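Local coordinates for protein CaaX farnesyltransferase alpha subunit Ram2 (Aspergillus fumigatus, PDB 4L9P) that forms the alpha subunit of a protein farnesyltransferase, which with its beta subunit probably attaches farnesyl groups to CaaX-ending proteins, at residues A[304-315]-A[326-334]; A[231-242]-A[267-275]. The protein carries 1 engineered substitution. All coordinates share one frame; numbering follows the deposited sequence.

In the fold
The two contacts follow one another along the chain, and both belong to its C-terminal part, on the same side of the chain's centre; their own centres lie about 23 Å apart. Contact 2 closes the C-terminal end of helix 259-272 against the loop that leads into helix 238-254; contact 1 pairs the antiparallel helices 304-317 and 323-338 further out, its centre about 30 Å from that of the chain, against about 22 Å for contact 2. They meet directly where CZ2 of W309 packs on CD1 of L269 at 3.5 Å. Neither contact includes the bound farnesyl analogue, but S304 and E308 of contact 1 pack on the beta subunit.

Contact 1 (A[304-315]-A[326-334]); sequences SHAIEWLADVYA and EAVKMLTLL
One face of the Y314 ring is covered by the E326 side chain, whose CG sits 3.6 Å from the ring centroid, a CH-pi contact. Both side chains point the same way, and a chi1 of -175° swings CG of E326 away from its backbone N and over the ring, while the carboxylate plane is turned 75° from it. A long, flexible acid suits this partly exposed border, since its aliphatic part covers an aromatic face.

The remaining side chains that meet are mostly apolar, packed partly on backbone carbonyls. Where the CA atoms of A311 and A327 come within 4.2 Å, a spacing that small residues permit, the two alanines pass side by side, CB of A327 lying 3.5 Å from O of A311. A311 in turn sets its CB against CB of M330 and CG of L331, each at 3.9 Å. Towards the other end, I307 and L334 run alongside in antiparallel sense, CG2 of I307 reaching CG of L334 at 3.7 Å; the same methyl nears O of M330. CG of M330 rests on CB of L310 (4.0 Å), and the bend at chi2 turns SD back beside CG2 of I307.

The axes of the two segments approach to 8.0 Å at 158°, making an antiparallel helical hairpin. Helix 343-362 packs on A315, L331 and L334, helix 280-284 on L310 and Y314, and helix 259-272 on E308, while P343 of the beta subunit also touches E308.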
loop_
_atom_site.group_PDB
_atom_site.type_symbol
_atom_site.label_atom_id
_atom_site.label_comp_id
_atom_site.label_asym_id
_atom_site.label_seq_id
_atom_site.Cartn_x
_atom_site.Cartn_y
_atom_site.Cartn_z
ATOM N N SER A 304 -16.018 20.361 8.339
ATOM C CA SER A 304 -16.809 19.238 7.831
ATOM C C SER A 304 -16.782 18.052 8.808
ATOM O O SER A 304 -17.735 17.249 8.897
ATOM C CB SER A 304 -16.327 18.826 6.444
ATOM O OG SER A 304 -14.986 18.348 6.511
ATOM N N HIS A 305 -15.669 17.928 9.549
ATOM C CA HIS A 305 -15.570 16.866 10.536
ATOM C C HIS A 305 -16.590 16.991 11.642
ATOM O O HIS A 305 -17.066 15.984 12.186
ATOM C CB HIS A 305 -14.121 16.849 11.130
ATOM C CG HIS A 305 -13.111 16.917 10.032
ATOM N ND1 HIS A 305 -13.037 15.931 9.070
ATOM C CD2 HIS A 305 -12.237 17.884 9.665
ATOM C CE1 HIS A 305 -12.141 16.284 8.175
ATOM N NE2 HIS A 305 -11.636 17.458 8.503
ATOM N N ALA A 306 -16.919 18.238 11.998
ATOM C CA ALA A 306 -17.960 18.496 13.001
ATOM C C ALA A 306 -19.309 18.030 12.490
ATOM O O ALA A 306 -20.065 17.448 13.243
ATOM C CB ALA A 306 -17.963 19.940 13.354
ATOM N N ILE A 307 -19.575 18.237 11.202
ATOM C CA ILE A 307 -20.857 17.787 10.638
ATOM C C ILE A 307 -20.904 16.258 10.648
ATOM O O ILE A 307 -21.952 15.655 11.022
ATOM C CB ILE A 307 -21.050 18.294 9.180
ATOM C CG1 ILE A 307 -20.989 19.822 9.113
ATOM C CG2 ILE A 307 -22.352 17.776 8.556
ATOM C CD1 ILE A 307 -21.067 20.328 7.692
ATOM N N GLU A 308 -19.798 15.582 10.264
ATOM C CA GLU A 308 -19.823 14.114 10.271
ATOM C C GLU A 308 -19.955 13.571 11.689
ATOM O O GLU A 308 -20.645 12.570 11.938
ATOM C CB GLU A 308 -18.535 13.620 9.672
ATOM C CG GLU A 308 -18.524 12.092 9.550
ATOM C CD GLU A 308 -17.188 11.656 9.011
ATOM O OE1 GLU A 308 -16.235 12.500 9.069
ATOM O OE2 GLU A 308 -17.059 10.502 8.539
ATOM N N TRP A 309 -19.320 14.256 12.640
ATOM C CA TRP A 309 -19.438 13.860 14.043
ATOM C C TRP A 309 -20.895 13.922 14.490
ATOM O O TRP A 309 -21.418 12.974 15.118
ATOM C CB TRP A 309 -18.599 14.802 14.905
ATOM C CG TRP A 309 -18.360 14.303 16.282
ATOM C CD1 TRP A 309 -19.254 14.249 17.308
ATOM C CD2 TRP A 309 -17.131 13.775 16.779
ATOM N NE1 TRP A 309 -18.640 13.726 18.433
ATOM C CE2 TRP A 309 -17.338 13.414 18.122
ATOM C CE3 TRP A 309 -15.857 13.574 16.201
ATOM C CZ2 TRP A 309 -16.320 12.868 18.910
ATOM C CZ3 TRP A 309 -14.836 13.036 16.982
ATOM C CH2 TRP A 309 -15.073 12.691 18.319
ATOM N N LEU A 310 -21.552 15.042 14.162
ATOM C CA LEU A 310 -22.981 15.187 14.501
ATOM C C LEU A 310 -23.852 14.118 13.818
ATOM O O LEU A 310 -24.789 13.610 14.434
ATOM C CB LEU A 310 -23.475 16.606 14.171
ATOM C CG LEU A 310 -22.841 17.635 15.106
ATOM C CD1 LEU A 310 -23.092 19.071 14.646
ATOM C CD2 LEU A 310 -23.198 17.432 16.600
ATOM N N ALA A 311 -23.557 13.766 12.567
ATOM C CA ALA A 311 -24.363 12.774 11.895
ATOM C C ALA A 311 -24.286 11.487 12.690
ATOM O O ALA A 311 -25.279 10.800 12.860
ATOM C CB ALA A 311 -23.838 12.549 10.507
ATOM N N ASP A 312 -23.071 11.125 13.131
ATOM C CA ASP A 312 -22.920 9.887 13.897
ATOM C C ASP A 312 -23.582 9.941 15.271
ATOM O O ASP A 312 -24.196 8.937 15.700
ATOM C CB ASP A 312 -21.444 9.493 14.045
ATOM C CG ASP A 312 -20.830 9.057 12.732
ATOM O OD1 ASP A 312 -21.560 8.654 11.791
ATOM O OD2 ASP A 312 -19.593 9.082 12.634
ATOM N N VAL A 313 -23.444 11.077 15.978
ATOM C CA VAL A 313 -24.122 11.223 17.267
ATOM C C VAL A 313 -25.642 11.029 17.119
ATOM O O VAL A 313 -26.267 10.287 17.895
ATOM C CB VAL A 313 -23.823 12.604 17.893
ATOM C CG1 VAL A 313 -24.810 12.919 19.016
ATOM C CG2 VAL A 313 -22.360 12.647 18.401
ATOM N N TYR A 314 -26.239 11.668 16.119
ATOM C CA TYR A 314 -27.705 11.612 15.976
ATOM C C TYR A 314 -28.143 10.238 15.467
ATOM O O TYR A 314 -29.240 9.758 15.799
ATOM C CB TYR A 314 -28.173 12.705 15.021
ATOM C CG TYR A 314 -28.144 14.067 15.670
ATOM C CD1 TYR A 314 -28.921 14.331 16.810
ATOM C CD2 TYR A 314 -27.374 15.091 15.147
ATOM C CE1 TYR A 314 -28.887 15.602 17.417
ATOM C CE2 TYR A 314 -27.324 16.341 15.755
ATOM C CZ TYR A 314 -28.060 16.582 16.884
ATOM O OH TYR A 314 -28.000 17.826 17.456
ATOM N N ALA A 315 -27.306 9.611 14.641
ATOM C CA ALA A 315 -27.631 8.302 14.071
ATOM C C ALA A 315 -27.521 7.163 15.098
ATOM O O ALA A 315 -28.315 6.209 15.125
ATOM C CB ALA A 315 -26.666 8.003 12.914
ATOM N N GLU A 326 -32.316 14.403 11.716
ATOM C CA GLU A 326 -31.209 15.352 11.892
ATOM C C GLU A 326 -29.893 14.761 11.350
ATOM O O GLU A 326 -29.107 15.505 10.771
ATOM C CB GLU A 326 -31.038 15.759 13.351
ATOM C CG GLU A 326 -29.998 16.826 13.613
ATOM C CD GLU A 326 -30.359 18.235 13.122
ATOM O OE1 GLU A 326 -29.455 19.107 13.092
ATOM O OE2 GLU A 326 -31.505 18.478 12.735
ATOM N N ALA A 327 -29.666 13.451 11.547
ATOM C CA ALA A 327 -28.488 12.790 10.996
ATOM C C ALA A 327 -28.530 12.913 9.486
ATOM O O ALA A 327 -27.491 13.233 8.870
ATOM C CB ALA A 327 -28.389 11.319 11.423
ATOM N N VAL A 328 -29.705 12.652 8.893
ATOM C CA VAL A 328 -29.834 12.757 7.458
ATOM C C VAL A 328 -29.573 14.179 6.961
ATOM O O VAL A 328 -28.941 14.416 5.907
ATOM C CB VAL A 328 -31.184 12.208 6.970
ATOM C CG1 VAL A 328 -31.367 12.494 5.483
ATOM C CG2 VAL A 328 -31.247 10.708 7.250
ATOM N N LYS A 329 -30.050 15.176 7.717
ATOM C CA LYS A 329 -29.733 16.545 7.348
ATOM C C LYS A 329 -28.204 16.809 7.332
ATOM O O LYS A 329 -27.711 17.516 6.430
ATOM C CB LYS A 329 -30.385 17.493 8.360
ATOM C CG LYS A 329 -30.177 18.931 8.031
ATOM C CD LYS A 329 -30.729 19.823 9.175
ATOM C CE LYS A 329 -30.445 21.317 8.877
ATOM N NZ LYS A 329 -30.965 22.284 9.919
ATOM N N MET A 330 -27.484 16.352 8.373
ATOM C CA MET A 330 -26.030 16.561 8.415
ATOM C C MET A 330 -25.389 15.908 7.187
ATOM O O MET A 330 -24.524 16.518 6.552
ATOM C CB MET A 330 -25.459 15.978 9.703
ATOM C CG MET A 330 -25.899 16.669 10.960
ATOM S SD MET A 330 -25.443 18.435 11.005
ATOM C CE MET A 330 -27.022 19.218 10.465
ATOM N N LEU A 331 -25.837 14.682 6.844
ATOM C CA LEU A 331 -25.228 13.972 5.725
ATOM C C LEU A 331 -25.540 14.659 4.389
ATOM O O LEU A 331 -24.759 14.620 3.436
ATOM C CB LEU A 331 -25.679 12.522 5.752
ATOM C CG LEU A 331 -25.063 11.712 6.920
ATOM C CD1 LEU A 331 -25.909 10.468 7.149
ATOM C CD2 LEU A 331 -23.608 11.220 6.585
ATOM N N THR A 332 -26.733 15.273 4.317
ATOM C CA THR A 332 -27.102 16.063 3.161
ATOM C C THR A 332 -26.209 17.311 3.009
ATOM O O THR A 332 -25.787 17.643 1.883
ATOM C CB THR A 332 -28.589 16.425 3.254
ATOM O OG1 THR A 332 -29.352 15.209 3.263
ATOM C CG2 THR A 332 -28.963 17.230 2.030
ATOM N N LEU A 333 -25.902 17.980 4.119
ATOM C CA LEU A 333 -24.944 19.077 4.031
ATOM C C LEU A 333 -23.586 18.604 3.475
ATOM O O LEU A 333 -22.963 19.312 2.698
ATOM C CB LEU A 333 -24.731 19.743 5.386
ATOM C CG LEU A 333 -25.973 20.469 5.917
ATOM C CD1 LEU A 333 -25.750 20.972 7.342
ATOM C CD2 LEU A 333 -26.264 21.642 5.024
ATOM N N LEU A 334 -23.118 17.434 3.924
ATOM C CA LEU A 334 -21.845 16.894 3.438
ATOM C C LEU A 334 -21.944 16.583 1.944
ATOM O O LEU A 334 -21.037 16.949 1.187
ATOM C CB LEU A 334 -21.483 15.646 4.234
ATOM C CG LEU A 334 -20.994 15.974 5.653
ATOM C CD1 LEU A 334 -21.030 14.757 6.568
ATOM C CD2 LEU A 334 -19.514 16.546 5.648
#

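Contact 2 (A[231-242]-A[267-275]); sequences GRLPVVDEDLVD and GVLQAAGRP
A loop and a helix start pack here on a helix C-terminus: loop 231-237 and the first turn of helix 238-254 wrap round the end of helix 259-272, with R274 bridging E238 and D242 at one side and R232 folded over at the other. R274 runs extended from CG to NE. Its NH2 gives E238 OE1 a nearly straight bond of 2.9 Å, on the anti lone pair, with the two planes only 17° apart. D242 OD1 is gripped by both NH1 and NH2, at 2.9 and 3.0 Å, although its carboxylate is turned 63°. V241 CG1 lies 3.4 Å above the guanidinium plane, over its centre, and probably screens that face from water. NH1 also pairs with E278.

Helix 259-272 ends in a Schellman motif, where positive phi favours glycine at G273, while D237 is the N-cap of helix 238-254. L233 N bonds straight to A271 O, in the carbonyl plane, at 2.9 Å; water 1 donates to that oxygen and to L233 O. Water 2 links E238 OE1, A272 O and R274 NE. The small A271 and A272 let L233, V236 and V241 close in, V241 CG2 touching A272 CB at 3.7 Å.

Glycine suits G231, whose phi of 106° would jam a CB against the preceding carbonyl; its O meets A271 CA at 3.3 Å. Bends at chi2 and chi3 fold R232 back, where NE makes a weak bond to Q270 O and CD of Q270 lies off-centre over one guanidinium face, the amide tilted to it. E229 pairs with R232 NH1, and Q270 NE2 donates to K230 O and S228 O.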
loop_
_atom_site.group_PDB
_atom_site.type_symbol
_atom_site.label_atom_id
_atom_site.label_comp_id
_atom_site.label_asym_id
_atom_site.label_seq_id
_atom_site.Cartn_x
_atom_site.Cartn_y
_atom_site.Cartn_z
ATOM N N GLY A 231 -9.956 -1.998 19.580
ATOM C CA GLY A 231 -9.450 -0.784 20.177
ATOM C C GLY A 231 -9.827 -0.641 21.652
ATOM O O GLY A 231 -9.145 0.091 22.366
ATOM N N ARG A 232 -10.907 -1.286 22.109
ATOM C CA ARG A 232 -11.328 -1.148 23.516
ATOM C C ARG A 232 -10.255 -1.550 24.507
ATOM O O ARG A 232 -9.706 -2.653 24.431
ATOM C CB ARG A 232 -12.535 -2.052 23.763
ATOM C CG ARG A 232 -13.740 -1.598 23.060
ATOM C CD ARG A 232 -14.570 -0.860 24.046
ATOM N NE ARG A 232 -14.863 0.465 23.554
ATOM C CZ ARG A 232 -15.821 0.742 22.680
ATOM N NH1 ARG A 232 -16.608 -0.221 22.179
ATOM N NH2 ARG A 232 -15.992 2.001 22.324
ATOM N N LEU A 233 -9.941 -0.639 25.429
ATOM C CA LEU A 233 -8.940 -0.906 26.468
ATOM C C LEU A 233 -9.542 -1.829 27.521
ATOM O O LEU A 233 -10.706 -1.666 27.880
ATOM C CB LEU A 233 -8.569 0.391 27.210
ATOM C CG LEU A 233 -7.905 1.477 26.359
ATOM C CD1 LEU A 233 -7.929 2.875 26.994
ATOM C CD2 LEU A 233 -6.456 1.122 26.100
ATOM N N PRO A 234 -8.746 -2.774 28.039
ATOM C CA PRO A 234 -9.182 -3.630 29.143
ATOM C C PRO A 234 -9.411 -2.808 30.416
ATOM O O PRO A 234 -10.290 -3.135 31.227
ATOM C CB PRO A 234 -7.973 -4.555 29.389
ATOM C CG PRO A 234 -7.013 -4.327 28.330
ATOM C CD PRO A 234 -7.419 -3.146 27.516
ATOM N N VAL A 235 -8.601 -1.776 30.614
ATOM C CA VAL A 235 -8.688 -0.960 31.829
ATOM C C VAL A 235 -8.461 0.452 31.339
ATOM O O VAL A 235 -7.523 0.692 30.592
ATOM C CB VAL A 235 -7.597 -1.263 32.863
ATOM C CG1 VAL A 235 -7.766 -0.347 34.067
ATOM C CG2 VAL A 235 -7.690 -2.702 33.353
ATOM N N VAL A 236 -9.343 1.366 31.718
ATOM C CA VAL A 236 -9.299 2.740 31.201
ATOM C C VAL A 236 -8.783 3.668 32.300
ATOM O O VAL A 236 -9.313 3.673 33.405
ATOM C CB VAL A 236 -10.690 3.232 30.774
ATOM C CG1 VAL A 236 -10.621 4.653 30.195
ATOM C CG2 VAL A 236 -11.305 2.294 29.739
ATOM N N ASP A 237 -7.765 4.459 31.995
ATOM C CA ASP A 237 -7.308 5.525 32.897
ATOM C C ASP A 237 -8.141 6.771 32.524
ATOM O O ASP A 237 -7.894 7.403 31.495
ATOM C CB ASP A 237 -5.813 5.781 32.685
ATOM C CG ASP A 237 -5.277 6.974 33.482
ATOM O OD1 ASP A 237 -6.029 7.846 33.979
ATOM O OD2 ASP A 237 -4.048 7.059 33.579
ATOM N N GLU A 238 -9.156 7.077 33.308
ATOM C CA GLU A 238 -10.145 8.080 32.885
ATOM C C GLU A 238 -9.520 9.474 32.803
ATOM O O GLU A 238 -9.899 10.258 31.956
ATOM C CB GLU A 238 -11.387 8.074 33.817
ATOM C CG GLU A 238 -12.005 6.679 33.964
ATOM C CD GLU A 238 -12.722 6.184 32.715
ATOM O OE1 GLU A 238 -12.852 6.936 31.720
ATOM O OE2 GLU A 238 -13.188 5.025 32.741
ATOM N N ASP A 239 -8.567 9.790 33.678
ATOM C CA ASP A 239 -7.979 11.132 33.683
ATOM C C ASP A 239 -7.085 11.346 32.484
ATOM O O ASP A 239 -7.030 12.448 31.932
ATOM C CB ASP A 239 -7.152 11.401 34.943
ATOM C CG ASP A 239 -7.978 11.407 36.187
ATOM O OD1 ASP A 239 -9.133 11.896 36.198
ATOM O OD2 ASP A 239 -7.444 10.906 37.178
ATOM N N LEU A 240 -6.377 10.290 32.083
ATOM C CA LEU A 240 -5.607 10.311 30.830
ATOM C C LEU A 240 -6.541 10.515 29.631
ATOM O O LEU A 240 -6.271 11.323 28.736
ATOM C CB LEU A 240 -4.884 8.987 30.650
ATOM C CG LEU A 240 -4.089 8.900 29.331
ATOM C CD1 LEU A 240 -3.064 10.052 29.283
ATOM C CD2 LEU A 240 -3.339 7.548 29.275
ATOM N N VAL A 241 -7.645 9.765 29.599
ATOM C CA VAL A 241 -8.584 9.964 28.518
ATOM C C VAL A 241 -9.061 11.428 28.492
ATOM O O VAL A 241 -9.046 12.074 27.403
ATOM C CB VAL A 241 -9.753 8.969 28.613
ATOM C CG1 VAL A 241 -10.866 9.341 27.630
ATOM C CG2 VAL A 241 -9.237 7.527 28.338
ATOM N N ASP A 242 -9.478 11.968 29.650
ATOM C CA ASP A 242 -9.913 13.366 29.646
ATOM C C ASP A 242 -8.830 14.332 29.144
ATOM O O ASP A 242 -9.115 15.248 28.375
ATOM C CB ASP A 242 -10.267 13.841 31.076
ATOM C CG ASP A 242 -11.488 13.164 31.653
ATOM O OD1 ASP A 242 -12.256 12.531 30.891
ATOM O OD2 ASP A 242 -11.676 13.307 32.909
ATOM N N GLY A 267 -10.685 7.767 17.968
ATOM C CA GLY A 267 -9.949 6.619 18.461
ATOM C C GLY A 267 -9.856 6.614 19.971
ATOM O O GLY A 267 -9.960 5.545 20.611
ATOM N N VAL A 268 -9.657 7.773 20.581
ATOM C CA VAL A 268 -9.616 7.815 22.055
ATOM C C VAL A 268 -10.940 7.410 22.670
ATOM O O VAL A 268 -10.969 6.620 23.630
ATOM C CB VAL A 268 -9.254 9.221 22.533
ATOM C CG1 VAL A 268 -9.355 9.316 24.087
ATOM C CG2 VAL A 268 -7.832 9.593 22.037
ATOM N N LEU A 269 -12.042 7.923 22.102
ATOM C CA LEU A 269 -13.380 7.567 22.653
ATOM C C LEU A 269 -13.642 6.073 22.486
ATOM O O LEU A 269 -14.156 5.428 23.391
ATOM C CB LEU A 269 -14.490 8.426 22.041
ATOM C CG LEU A 269 -14.369 9.912 22.414
ATOM C CD1 LEU A 269 -15.261 10.785 21.503
ATOM C CD2 LEU A 269 -14.787 10.136 23.860
ATOM N N GLN A 270 -13.294 5.512 21.324
ATOM C CA GLN A 270 -13.438 4.047 21.162
ATOM C C GLN A 270 -12.604 3.276 22.181
ATOM O O GLN A 270 -13.078 2.295 22.785
ATOM C CB GLN A 270 -13.013 3.642 19.747
ATOM C CG GLN A 270 -12.895 2.112 19.495
ATOM C CD GLN A 270 -14.254 1.409 19.367
ATOM O OE1 GLN A 270 -15.332 2.014 19.559
ATOM N NE2 GLN A 270 -14.201 0.113 19.060
ATOM N N ALA A 271 -11.354 3.690 22.361
ATOM C CA ALA A 271 -10.498 2.992 23.335
ATOM C C ALA A 271 -11.107 3.036 24.727
ATOM O O ALA A 271 -11.087 2.013 25.491
ATOM C CB ALA A 271 -9.091 3.647 23.340
ATOM N N ALA A 272 -11.644 4.199 25.081
ATOM C CA ALA A 272 -12.179 4.413 26.431
ATOM C C ALA A 272 -13.602 3.840 26.640
ATOM O O ALA A 272 -14.108 3.813 27.781
ATOM C CB ALA A 272 -12.177 5.905 26.745
ATOM N N GLY A 273 -14.282 3.425 25.554
ATOM C CA GLY A 273 -15.654 2.955 25.736
ATOM C C GLY A 273 -16.628 4.087 25.980
ATOM O O GLY A 273 -17.683 3.910 26.622
ATOM N N ARG A 274 -16.278 5.251 25.463
ATOM C CA ARG A 274 -17.110 6.422 25.629
ATOM C C ARG A 274 -17.803 6.788 24.314
ATOM O O ARG A 274 -17.271 6.568 23.214
ATOM C CB ARG A 274 -16.282 7.597 26.090
ATOM C CG ARG A 274 -15.720 7.460 27.474
ATOM C CD ARG A 274 -15.031 8.780 27.810
ATOM N NE ARG A 274 -14.234 8.713 29.014
ATOM C CZ ARG A 274 -13.625 9.768 29.549
ATOM N NH1 ARG A 274 -13.768 10.983 29.024
ATOM N NH2 ARG A 274 -12.883 9.606 30.619
ATOM N N PRO A 275 -18.993 7.399 24.425
ATOM C CA PRO A 275 -19.752 7.689 23.209
ATOM C C PRO A 275 -19.331 8.975 22.499
ATOM O O PRO A 275 -18.854 9.881 23.144
ATOM C CB PRO A 275 -21.178 7.839 23.729
ATOM C CG PRO A 275 -20.980 8.412 25.111
ATOM C CD PRO A 275 -19.746 7.722 25.663
HETATM O O HOH W 1 -12.689 0.227 27.167
HETATM O O HOH W 2 -14.373 5.743 29.804
#